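Local coordinates for topoisomerase I-like protein (Leishmania donovani, PDB 2B9S), which probably relaxes supercoiled DNA by transiently nicking one strand, acting as the large subunit of a heterodimeric eukaryotic-type topoisomerase I, at residues D[39-44]-D[105-110]; D[319-324]-D[342-347]. All blocks are in the same frame, centred on the assembly; numbering follows the deposited sequence.

Contacts 1 and 2 each join a strand region to a helix, but in separate parts of the chain, with centres 57 Å apart and nearest atoms about 34 Å apart. Contact 1 lies within the DNA-binding fragment and contact 2 within the catalytic core; both are partly buried, and each comes no nearer than about 14 Å to the bound nucleic acid. Neither uses a hydrogen bond across its segments. In contact 1 the broader interface combines a histidine–tryptophan pair with aliphatic and proline packing along a loop. Contact 2 is smaller, dividing between a tyrosine ring beside polar oxygens and a valine–leucine contact facing the interior.

Contact 1. Residues D[39-44]-D[105-110]; sequences HGIPIF and EPIYQW
H39 lies against W110, its CB and CD2 over one face of the indole. The two rings are tilted by 46°, neither stacked nor edge-to-face, with H39 CD2 standing 3.5 Å above the W110 plane, toward its rim. Both imidazole nitrogens are engaged: ND1 accepts the N-H of I41 at 3.0 Å, with that nitrogen in the ring plane, while NE2 bonds the hydroxyl of T61 on helix 54-64. These two bonds fix the rotation of the ring. W110 reaches it because its CG is trans to the backbone nitrogen (chi1 171°), carrying the indole out beside the loop.

I107, one turn nearer the start of helix 105-119, comes to the CE1 side of the same imidazole, obliquely to its plane, the two side chains crossing at about a right angle. Its CG1 meets H39 CE1 at 3.9 Å, and its CD1 extends to I43 CG2, 3.6 Å away. The buried I107 thereby spans from the loop to strand 43-45, the middle strand of a small antiparallel sheet in the DNA-binding fragment, where the backbone of I43 hydrogen-bonds with F50 and that of F44 with D103. M52 and, on helix 54-64, T61 and A64 also touch I107, which thus joins its own helix to the sheet, M52 and helix 54-64.

P106, in the first turn of the helix, completes the interface on its more exposed flank. Its CB packs 3.5 Å from I41 CG2 and lies equally close to the carbonyl oxygen of P42. The ring of F44 presents its edge to the proline, F44 CE1 coming within 4.0 Å of P106 CG.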
ATOM      1  N   HIS D  39      28.810 -10.720 -15.322  1.00 28.26           N
ATOM      2  CA  HIS D  39      28.850 -11.578 -16.502  1.00 27.03           C
ATOM      3  C   HIS D  39      29.996 -11.174 -17.436  1.00 27.64           C
ATOM      4  O   HIS D  39      30.337 -11.910 -18.352  1.00 29.32           O
ATOM      5  CB  HIS D  39      27.504 -11.528 -17.240  1.00 24.43           C
ATOM      6  CG  HIS D  39      26.938 -10.146 -17.378  1.00 22.30           C
ATOM      7  ND1 HIS D  39      27.561  -9.157 -18.103  1.00 22.27           N
ATOM      8  CD2 HIS D  39      25.806  -9.588 -16.883  1.00 20.39           C
ATOM      9  CE1 HIS D  39      26.848  -8.045 -18.039  1.00 21.09           C
ATOM     10  NE2 HIS D  39      25.779  -8.281 -17.305  1.00 18.52           N
ATOM     11  N   GLY D  40      30.563  -9.989 -17.208  1.00 29.36           N
ATOM     12  CA  GLY D  40      31.636  -9.458 -18.054  1.00 27.27           C
ATOM     13  C   GLY D  40      31.286  -9.135 -19.505  1.00 26.08           C
ATOM     14  O   GLY D  40      32.183  -8.970 -20.334  1.00 23.98           O
ATOM     15  N   ILE D  41      29.995  -9.071 -19.828  1.00 25.05           N
ATOM     16  CA  ILE D  41      29.550  -8.613 -21.156  1.00 24.57           C
ATOM     17  C   ILE D  41      29.703  -7.084 -21.284  1.00 23.33           C
ATOM     18  O   ILE D  41      29.167  -6.339 -20.477  1.00 24.07           O
ATOM     19  CB  ILE D  41      28.082  -9.063 -21.490  1.00 25.91           C
ATOM     20  CG1 ILE D  41      27.878 -10.573 -21.287  1.00 25.01           C
ATOM     21  CG2 ILE D  41      27.689  -8.692 -22.939  1.00 23.33           C
ATOM     22  CD1 ILE D  41      28.844 -11.475 -22.083  1.00 27.37           C
ATOM     23  N   PRO D  42      30.409  -6.604 -22.294  1.00 25.52           N
ATOM     24  CA  PRO D  42      30.523  -5.159 -22.492  1.00 25.93           C
ATOM     25  C   PRO D  42      29.261  -4.499 -23.053  1.00 26.56           C
ATOM     26  O   PRO D  42      28.386  -5.168 -23.565  1.00 25.04           O
ATOM     27  CB  PRO D  42      31.659  -5.045 -23.488  1.00 25.09           C
ATOM     28  CG  PRO D  42      31.551  -6.255 -24.279  1.00 27.08           C
ATOM     29  CD  PRO D  42      31.056  -7.340 -23.384  1.00 25.56           C
ATOM     30  N   ILE D  43      29.188  -3.181 -22.953  1.00 26.85           N
ATOM     31  CA  ILE D  43      28.395  -2.391 -23.873  1.00 27.81           C
ATOM     32  C   ILE D  43      29.243  -1.681 -24.916  1.00 28.52           C
ATOM     33  O   ILE D  43      30.454  -1.713 -24.867  1.00 28.06           O
ATOM     34  CB  ILE D  43      27.487  -1.395 -23.131  1.00 27.77           C
ATOM     35  CG1 ILE D  43      28.285  -0.246 -22.535  1.00 28.02           C
ATOM     36  CG2 ILE D  43      26.654  -2.078 -22.107  1.00 27.83           C
ATOM     37  CD1 ILE D  43      27.607   1.068 -22.635  1.00 30.58           C
ATOM     38  N   PHE D  44      28.585  -1.051 -25.871  1.00 28.09           N
ATOM     39  CA  PHE D  44      29.271  -0.255 -26.861  1.00 26.22           C
ATOM     40  C   PHE D  44      28.844   1.198 -26.761  1.00 27.68           C
ATOM     41  O   PHE D  44      27.679   1.505 -26.854  1.00 30.75           O
ATOM     42  CB  PHE D  44      29.032  -0.818 -28.260  1.00 25.15           C
ATOM     43  CG  PHE D  44      29.772  -2.094 -28.542  1.00 23.62           C
ATOM     44  CD1 PHE D  44      29.334  -3.291 -28.039  1.00 23.16           C
ATOM     45  CD2 PHE D  44      30.909  -2.092 -29.312  1.00 24.03           C
ATOM     46  CE1 PHE D  44      30.014  -4.436 -28.290  1.00 24.18           C
ATOM     47  CE2 PHE D  44      31.585  -3.242 -29.563  1.00 22.61           C
ATOM     48  CZ  PHE D  44      31.140  -4.413 -29.054  1.00 24.02           C
ATOM     49  N   GLU D 105      22.798  -3.711 -26.251  1.00 28.62           N
ATOM     50  CA  GLU D 105      22.328  -4.927 -26.920  1.00 28.23           C
ATOM     51  C   GLU D 105      23.042  -6.241 -26.513  1.00 27.73           C
ATOM     52  O   GLU D 105      22.371  -7.267 -26.306  1.00 28.21           O
ATOM     53  CB  GLU D 105      22.305  -4.715 -28.448  1.00 29.50           C
ATOM     54  CG  GLU D 105      21.448  -5.713 -29.225  1.00 31.36           C
ATOM     55  CD  GLU D 105      19.959  -5.773 -28.765  1.00 34.63           C
ATOM     56  OE1 GLU D 105      19.445  -4.859 -28.070  1.00 34.24           O
ATOM     57  OE2 GLU D 105      19.292  -6.759 -29.121  1.00 35.71           O
ATOM     58  N   PRO D 106      24.397  -6.233 -26.401  1.00 27.17           N
ATOM     59  CA  PRO D 106      25.028  -7.480 -25.921  1.00 25.50           C
ATOM     60  C   PRO D 106      24.501  -7.934 -24.538  1.00 24.99           C
ATOM     61  O   PRO D 106      24.295  -9.127 -24.317  1.00 25.59           O
ATOM     62  CB  PRO D 106      26.526  -7.121 -25.868  1.00 25.39           C
ATOM     63  CG  PRO D 106      26.683  -5.967 -26.817  1.00 25.62           C
ATOM     64  CD  PRO D 106      25.404  -5.191 -26.707  1.00 25.81           C
ATOM     65  N   ILE D 107      24.267  -6.999 -23.617  1.00 26.09           N
ATOM     66  CA  ILE D 107      23.739  -7.384 -22.316  1.00 25.16           C
ATOM     67  C   ILE D 107      22.281  -7.848 -22.421  1.00 27.47           C
ATOM     68  O   ILE D 107      21.911  -8.861 -21.823  1.00 28.25           O
ATOM     69  CB  ILE D 107      23.871  -6.276 -21.263  1.00 24.34           C
ATOM     70  CG1 ILE D 107      25.360  -5.987 -20.982  1.00 23.81           C
ATOM     71  CG2 ILE D 107      23.048  -6.664 -20.011  1.00 22.74           C
ATOM     72  CD1 ILE D 107      25.611  -4.789 -20.058  1.00 21.69           C
ATOM     73  N   TYR D 108      21.457  -7.113 -23.172  1.00 27.75           N
ATOM     74  CA  TYR D 108      20.081  -7.550 -23.425  1.00 28.49           C
ATOM     75  C   TYR D 108      20.016  -8.973 -23.955  1.00 28.20           C
ATOM     76  O   TYR D 108      19.236  -9.789 -23.478  1.00 29.39           O
ATOM     77  CB  TYR D 108      19.377  -6.635 -24.424  1.00 29.65           C
ATOM     78  CG  TYR D 108      17.924  -7.023 -24.620  1.00 30.84           C
ATOM     79  CD1 TYR D 108      17.456  -7.453 -25.856  1.00 31.16           C
ATOM     80  CD2 TYR D 108      17.023  -6.972 -23.552  1.00 31.54           C
ATOM     81  CE1 TYR D 108      16.122  -7.799 -26.031  1.00 31.35           C
ATOM     82  CE2 TYR D 108      15.697  -7.322 -23.705  1.00 31.39           C
ATOM     83  CZ  TYR D 108      15.244  -7.731 -24.953  1.00 32.29           C
ATOM     84  OH  TYR D 108      13.912  -8.088 -25.114  1.00 31.66           O
ATOM     85  N   GLN D 109      20.817  -9.248 -24.979  1.00 29.01           N
ATOM     86  CA  GLN D 109      20.868 -10.579 -25.581  1.00 29.13           C
ATOM     87  C   GLN D 109      21.336 -11.643 -24.598  1.00 29.29           C
ATOM     88  O   GLN D 109      20.763 -12.730 -24.564  1.00 31.62           O
ATOM     89  CB  GLN D 109      21.726 -10.557 -26.848  1.00 30.14           C
ATOM     90  CG  GLN D 109      21.120  -9.688 -27.965  1.00 30.77           C
ATOM     91  CD  GLN D 109      19.728 -10.145 -28.364  1.00 32.17           C
ATOM     92  OE1 GLN D 109      19.397 -11.334 -28.279  1.00 31.39           O
ATOM     93  NE2 GLN D 109      18.902  -9.204 -28.797  1.00 32.96           N
ATOM     94  N   TRP D 110      22.353 -11.325 -23.789  1.00 29.88           N
ATOM     95  CA  TRP D 110      22.771 -12.187 -22.659  1.00 31.36           C
ATOM     96  C   TRP D 110      21.579 -12.524 -21.764  1.00 30.73           C
ATOM     97  O   TRP D 110      21.361 -13.675 -21.421  1.00 33.00           O
ATOM     98  CB  TRP D 110      23.878 -11.507 -21.835  1.00 33.16           C
ATOM     99  CG  TRP D 110      24.220 -12.228 -20.546  1.00 34.65           C
ATOM    100  CD1 TRP D 110      25.101 -13.279 -20.395  1.00 35.08           C
ATOM    101  CD2 TRP D 110      23.685 -11.969 -19.234  1.00 34.35           C
ATOM    102  NE1 TRP D 110      25.148 -13.672 -19.082  1.00 35.75           N
ATOM    103  CE2 TRP D 110      24.292 -12.895 -18.345  1.00 34.67           C
ATOM    104  CE3 TRP D 110      22.760 -11.045 -18.725  1.00 33.90           C
ATOM    105  CZ2 TRP D 110      24.007 -12.923 -16.970  1.00 33.83           C
ATOM    106  CZ3 TRP D 110      22.476 -11.074 -17.361  1.00 34.98           C
ATOM    107  CH2 TRP D 110      23.092 -12.024 -16.498  1.00 33.57           C
TER

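Contact 2. Residues D[319-324]-D[342-347]; sequences NIVRFD and EVYALL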
ATOM      1  N   ASN D 319     -27.172  21.007  -9.888  1.00 48.01           N
ATOM      2  CA  ASN D 319     -26.492  20.682  -8.621  1.00 46.78           C
ATOM      3  C   ASN D 319     -25.531  19.502  -8.731  1.00 43.92           C
ATOM      4  O   ASN D 319     -25.241  18.820  -7.758  1.00 44.90           O
ATOM      5  CB  ASN D 319     -27.494  20.463  -7.481  1.00 48.49           C
ATOM      6  CG  ASN D 319     -28.159  21.741  -7.050  1.00 49.98           C
ATOM      7  OD1 ASN D 319     -27.609  22.834  -7.233  1.00 50.97           O
ATOM      8  ND2 ASN D 319     -29.350  21.622  -6.477  1.00 49.58           N
ATOM      9  N   ILE D 320     -25.033  19.291  -9.937  1.00 42.04           N
ATOM     10  CA  ILE D 320     -24.141  18.197 -10.239  1.00 40.91           C
ATOM     11  C   ILE D 320     -22.676  18.699 -10.263  1.00 39.25           C
ATOM     12  O   ILE D 320     -22.353  19.700 -10.918  1.00 36.68           O
ATOM     13  CB  ILE D 320     -24.601  17.479 -11.537  1.00 41.48           C
ATOM     14  CG1 ILE D 320     -25.845  16.640 -11.226  1.00 42.60           C
ATOM     15  CG2 ILE D 320     -23.503  16.589 -12.121  1.00 43.30           C
ATOM     16  CD1 ILE D 320     -26.677  16.274 -12.432  1.00 45.17           C
ATOM     17  N   VAL D 321     -21.825  18.031  -9.481  1.00 37.39           N
ATOM     18  CA  VAL D 321     -20.384  18.252  -9.516  1.00 35.07           C
ATOM     19  C   VAL D 321     -19.734  17.104 -10.272  1.00 33.13           C
ATOM     20  O   VAL D 321     -19.940  15.949  -9.943  1.00 32.39           O
ATOM     21  CB  VAL D 321     -19.763  18.378  -8.115  1.00 35.98           C
ATOM     22  CG1 VAL D 321     -18.344  18.969  -8.207  1.00 36.81           C
ATOM     23  CG2 VAL D 321     -20.608  19.258  -7.232  1.00 36.85           C
ATOM     24  N   ARG D 322     -18.995  17.444 -11.323  1.00 32.98           N
ATOM     25  CA  ARG D 322     -18.111  16.519 -12.018  1.00 32.82           C
ATOM     26  C   ARG D 322     -16.685  16.569 -11.425  1.00 32.86           C
ATOM     27  O   ARG D 322     -15.963  17.568 -11.596  1.00 32.15           O
ATOM     28  CB  ARG D 322     -18.052  16.865 -13.497  1.00 32.10           C
ATOM     29  CG  ARG D 322     -17.199  15.925 -14.302  1.00 32.59           C
ATOM     30  CD  ARG D 322     -17.479  16.072 -15.774  1.00 35.08           C
ATOM     31  NE  ARG D 322     -18.818  15.593 -16.120  1.00 37.91           N
ATOM     32  CZ  ARG D 322     -19.429  15.800 -17.292  1.00 39.73           C
ATOM     33  NH1 ARG D 322     -18.836  16.490 -18.259  1.00 37.62           N
ATOM     34  NH2 ARG D 322     -20.654  15.322 -17.491  1.00 39.32           N
ATOM     35  N   PHE D 323     -16.308  15.483 -10.743  1.00 31.59           N
ATOM     36  CA  PHE D 323     -14.945  15.243 -10.233  1.00 31.81           C
ATOM     37  C   PHE D 323     -14.068  14.580 -11.306  1.00 31.20           C
ATOM     38  O   PHE D 323     -14.493  13.628 -11.952  1.00 32.11           O
ATOM     39  CB  PHE D 323     -15.000  14.303  -9.021  1.00 30.97           C
ATOM     40  CG  PHE D 323     -15.617  14.915  -7.790  1.00 31.41           C
ATOM     41  CD1 PHE D 323     -14.812  15.430  -6.781  1.00 30.23           C
ATOM     42  CD2 PHE D 323     -17.000  14.959  -7.632  1.00 31.34           C
ATOM     43  CE1 PHE D 323     -15.364  15.988  -5.638  1.00 30.34           C
ATOM     44  CE2 PHE D 323     -17.560  15.519  -6.501  1.00 30.48           C
ATOM     45  CZ  PHE D 323     -16.745  16.039  -5.502  1.00 31.68           C
ATOM     46  N   ASP D 324     -12.848  15.068 -11.497  1.00 31.07           N
ATOM     47  CA  ASP D 324     -11.878  14.362 -12.352  1.00 30.24           C
ATOM     48  C   ASP D 324     -10.458  14.600 -11.852  1.00 28.43           C
ATOM     49  O   ASP D 324      -9.899  15.697 -11.996  1.00 28.02           O
ATOM     50  CB  ASP D 324     -12.028  14.776 -13.818  1.00 31.72           C
ATOM     51  CG  ASP D 324     -11.173  13.941 -14.770  1.00 33.49           C
ATOM     52  OD1 ASP D 324     -10.439  13.012 -14.339  1.00 34.13           O
ATOM     53  OD2 ASP D 324     -11.241  14.230 -15.978  1.00 35.29           O
ATOM     54  N   GLU D 342     -26.913  23.385  -0.853  1.00 41.03           N
ATOM     55  CA  GLU D 342     -26.102  24.165   0.071  1.00 39.70           C
ATOM     56  C   GLU D 342     -24.600  23.890  -0.090  1.00 39.98           C
ATOM     57  O   GLU D 342     -23.788  24.768   0.204  1.00 39.58           O
ATOM     58  CB  GLU D 342     -26.540  23.918   1.513  1.00 40.76           C
ATOM     59  N   VAL D 343     -24.248  22.679  -0.542  1.00 37.85           N
ATOM     60  CA  VAL D 343     -22.857  22.293  -0.785  1.00 36.52           C
ATOM     61  C   VAL D 343     -22.431  22.821  -2.147  1.00 36.62           C
ATOM     62  O   VAL D 343     -21.309  23.313  -2.310  1.00 36.95           O
ATOM     63  CB  VAL D 343     -22.645  20.744  -0.675  1.00 36.20           C
ATOM     64  CG1 VAL D 343     -21.376  20.271  -1.398  1.00 33.65           C
ATOM     65  CG2 VAL D 343     -22.627  20.316   0.789  1.00 33.88           C
ATOM     66  N   TYR D 344     -23.338  22.730  -3.116  1.00 35.47           N
ATOM     67  CA  TYR D 344     -23.077  23.228  -4.460  1.00 34.47           C
ATOM     68  C   TYR D 344     -22.813  24.736  -4.472  1.00 34.22           C
ATOM     69  O   TYR D 344     -21.905  25.191  -5.176  1.00 36.76           O
ATOM     70  CB  TYR D 344     -24.214  22.843  -5.408  1.00 32.76           C
ATOM     71  CG  TYR D 344     -23.987  23.236  -6.858  1.00 31.50           C
ATOM     72  CD1 TYR D 344     -24.230  24.552  -7.289  1.00 30.66           C
ATOM     73  CD2 TYR D 344     -23.547  22.298  -7.799  1.00 29.47           C
ATOM     74  CE1 TYR D 344     -24.031  24.929  -8.615  1.00 30.82           C
ATOM     75  CE2 TYR D 344     -23.353  22.660  -9.130  1.00 31.40           C
ATOM     76  CZ  TYR D 344     -23.597  23.985  -9.525  1.00 31.70           C
ATOM     77  OH  TYR D 344     -23.407  24.374 -10.827  1.00 32.88           O
ATOM     78  N   ALA D 345     -23.581  25.491  -3.681  1.00 32.72           N
ATOM     79  CA  ALA D 345     -23.398  26.937  -3.522  1.00 33.36           C
ATOM     80  C   ALA D 345     -22.096  27.329  -2.800  1.00 33.57           C
ATOM     81  O   ALA D 345     -21.455  28.329  -3.152  1.00 35.14           O
ATOM     82  CB  ALA D 345     -24.588  27.530  -2.797  1.00 33.57           C
ATOM     83  N   LEU D 346     -21.751  26.572  -1.759  1.00 33.39           N
ATOM     84  CA  LEU D 346     -20.469  26.680  -1.061  1.00 30.85           C
ATOM     85  C   LEU D 346     -19.278  26.451  -2.012  1.00 31.47           C
ATOM     86  O   LEU D 346     -18.328  27.214  -1.988  1.00 32.75           O
ATOM     87  CB  LEU D 346     -20.423  25.693   0.103  1.00 28.78           C
ATOM     88  CG  LEU D 346     -21.106  26.083   1.421  1.00 27.09           C
ATOM     89  CD1 LEU D 346     -21.109  24.935   2.426  1.00 25.74           C
ATOM     90  CD2 LEU D 346     -20.485  27.322   2.038  1.00 27.68           C
ATOM     91  N   LEU D 347     -19.359  25.426  -2.860  1.00 30.18           N
ATOM     92  CA  LEU D 347     -18.367  25.150  -3.892  1.00 29.71           C
ATOM     93  C   LEU D 347     -18.185  26.284  -4.914  1.00 32.25           C
ATOM     94  O   LEU D 347     -17.072  26.481  -5.422  1.00 32.72           O
ATOM     95  CB  LEU D 347     -18.703  23.838  -4.622  1.00 27.21           C
ATOM     96  CG  LEU D 347     -18.509  22.525  -3.846  1.00 27.10           C
ATOM     97  CD1 LEU D 347     -18.956  21.313  -4.678  1.00 23.62           C
ATOM     98  CD2 LEU D 347     -17.051  22.363  -3.338  1.00 23.20           C
TER
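The three-stranded antiparallel sheet of the catalytic core meets helix 341-351 here, where N319, just before the central strand 320-326, and I320 and V321 at its start touch Y344 and L347. Strand 320-324 and helix 342-347 have axes 9.7 Å apart at closest approach, inclined by 58°.

Y344 is the largest contributor. Its CG is trans to the backbone nitrogen (chi1 -176°), which swings the ring off the helix toward the beginning of the strand. There the ring is met in two ways. N319 OD1 hangs 3.6 Å above one face, displaced toward the rim, with the amide plane turned 54° from that of the ring. I320 O instead lies in the ring plane at the edge, 3.6 Å from Y344 CE2, where the weakly positive aromatic C-H rim would suit a carbonyl oxygen. The main chain of N319 closes in as well, its CA 3.5 Å from Y344 CD2. The phenol OH makes a weak hydrogen bond to the carbonyl of M316, in the turn leading to this strand, which adds a weak tether at the far end of the ring to the contacts over one face and at the edge.

Further inside, the chemistry becomes purely apolar. V321 CG2 packs against L347 CD1 at 3.7 Å, while the same methyl lies obliquely to Y344, 4.3 Å from its CD2. I313 of the neighbouring strand touches both V321 and L347, and F283 of helix 272-287 also meets L347, linking the strand–helix contact to a wider hydrophobic layer.

The hairpin of strands 320-326 and 332-338 also carries K328, which lines the vanadate pocket; a lysine-bearing beta hairpin of this kind is characteristic of the type IB topoisomerase catalytic core.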